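Local coordinates for protein Dmd discriminator of mRNA degradation (Enterobacteria phage RB69, PDB 5I8J) that acts as a phage antitoxin, probably countering the bacterial toxin RnlA and so protecting phage mRNA from degradation, at residues V48-F51 and K56-E59. Numbering follows the deposited sequence.
Sequences VKAF and KVFE
Lys-49 and Glu-59 face each other as a non-hydrogen-bonded pair of the antiparallel hairpin 46-52/55-61, their side chains running side by side from the sheet face they share with Phe-51 and Lys-56. Glu-59 can be followed outward. Glu-59 CB packs against Val-48 O (3.3 Å) and, more loosely, Lys-49 CG. A chi1 of 64° tucks Glu-59 CG between its own backbone N and C, and the chain then stretches away from the sheet to set the carboxylate beside both lysines. Glu-59 OE1 takes Lys-49 NZ on its syn side at 2.9 Å; OE2 of the same carboxylate takes Lys-56 NZ, also syn, at 2.7 Å, 32° out of the carboxylate plane. Asp-54 of the second subunit forms salt bridges with both ammonium groups, so two acids share two lysines across the subunit boundary. Closer to the backbone on the same face, Lys-56 CB lies over the Phe-51 ring in a CH-pi contact, 4.2 Å from the centroid, while the same ring meets Phe-51 of the second subunit edge-to-face. Between these two non-hydrogen-bonded pairs the backbones are joined at Ala-50: Ala-50 N donates to Phe-58 O (2.9 Å), and Ala-50 O receives Val-57 N (2.8 Å), both bonds nearly straight. A beta bulge at Val-57 shifts the register before Phe-51 pairs with Lys-56. On the face toward helix 30-44, Ala-50 and Phe-58 both touch Thr-37. With NZ of Lys-49 and Lys-56 only 4.0 Å apart, the two carboxylates probably offset the like charges, and, because Asp-54 belongs to the second subunit, the network probably helps to join the two chains.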
loop_
_atom_site.group_PDB
_atom_site.type_symbol
_atom_site.label_atom_id
_atom_site.label_comp_id
_atom_site.label_asym_id
_atom_site.label_seq_id
_atom_site.Cartn_x
_atom_site.Cartn_y
_atom_site.Cartn_z
ATOM N N VAL A 48 6.391 -2.385 -7.992
ATOM C CA VAL A 48 6.273 -2.630 -6.552
ATOM C C VAL A 48 6.879 -1.473 -5.783
ATOM O O VAL A 48 7.980 -1.022 -6.108
ATOM C CB VAL A 48 6.963 -3.951 -6.133
ATOM C CG1 VAL A 48 6.864 -4.156 -4.603
ATOM C CG2 VAL A 48 6.343 -5.125 -6.866
ATOM N N LYS A 49 6.135 -0.979 -4.787
ATOM C CA LYS A 49 6.591 0.077 -3.893
ATOM C C LYS A 49 6.766 -0.491 -2.497
ATOM O O LYS A 49 5.911 -1.249 -2.026
ATOM C CB LYS A 49 5.599 1.239 -3.843
ATOM C CG LYS A 49 5.258 1.849 -5.191
ATOM C CD LYS A 49 4.066 2.813 -5.040
ATOM C CE LYS A 49 3.583 3.334 -6.385
ATOM N NZ LYS A 49 4.397 4.458 -6.894
ATOM N N ALA A 50 7.867 -0.117 -1.846
ATOM C CA ALA A 50 8.122 -0.508 -0.458
ATOM C C ALA A 50 7.884 0.682 0.483
ATOM O O ALA A 50 8.381 1.778 0.256
ATOM C CB ALA A 50 9.553 -1.043 -0.307
ATOM N N PHE A 51 7.109 0.442 1.534
ATOM C CA PHE A 51 6.753 1.447 2.518
ATOM C C PHE A 51 7.246 1.025 3.899
ATOM O O PHE A 51 7.063 -0.122 4.296
ATOM C CB PHE A 51 5.230 1.652 2.571
ATOM C CG PHE A 51 4.659 2.392 1.389
ATOM C CD1 PHE A 51 4.396 1.734 0.190
ATOM C CD2 PHE A 51 4.348 3.743 1.491
ATOM C CE1 PHE A 51 3.857 2.427 -0.894
ATOM C CE2 PHE A 51 3.810 4.436 0.409
ATOM C CZ PHE A 51 3.560 3.777 -0.779
ATOM N N LYS A 56 7.123 5.906 1.487
ATOM C CA LYS A 56 7.726 5.121 0.412
ATOM C C LYS A 56 9.241 5.235 0.454
ATOM O O LYS A 56 9.778 6.341 0.440
ATOM C CB LYS A 56 7.215 5.575 -0.957
ATOM C CG LYS A 56 7.791 4.761 -2.104
ATOM C CD LYS A 56 7.183 5.168 -3.438
ATOM C CE LYS A 56 7.486 6.616 -3.751
ATOM N NZ LYS A 56 6.976 7.006 -5.107
ATOM N N VAL A 57 9.935 4.100 0.503
ATOM C CA VAL A 57 11.390 4.131 0.628
ATOM C C VAL A 57 12.104 3.634 -0.631
ATOM O O VAL A 57 13.291 3.906 -0.829
ATOM C CB VAL A 57 11.856 3.307 1.861
ATOM C CG1 VAL A 57 11.264 3.893 3.154
ATOM C CG2 VAL A 57 11.482 1.833 1.713
ATOM N N PHE A 58 11.384 2.912 -1.482
ATOM C CA PHE A 58 11.961 2.383 -2.710
ATOM C C PHE A 58 10.855 1.912 -3.635
ATOM O O PHE A 58 9.762 1.605 -3.179
ATOM C CB PHE A 58 12.920 1.225 -2.396
ATOM C CG PHE A 58 13.775 0.812 -3.547
ATOM C CD1 PHE A 58 14.743 1.664 -4.048
ATOM C CD2 PHE A 58 13.631 -0.443 -4.118
ATOM C CE1 PHE A 58 15.539 1.277 -5.110
ATOM C CE2 PHE A 58 14.423 -0.834 -5.175
ATOM C CZ PHE A 58 15.381 0.033 -5.674
ATOM N N GLU A 59 11.134 1.853 -4.934
ATOM C CA GLU A 59 10.214 1.185 -5.842
ATOM C C GLU A 59 10.938 0.692 -7.076
ATOM O O GLU A 59 11.999 1.213 -7.423
ATOM C CB GLU A 59 9.062 2.107 -6.235
ATOM C CG GLU A 59 9.459 3.324 -7.023
ATOM C CD GLU A 59 8.337 4.345 -7.051
ATOM O OE1 GLU A 59 7.215 3.963 -7.444
ATOM O OE2 GLU A 59 8.560 5.514 -6.652
#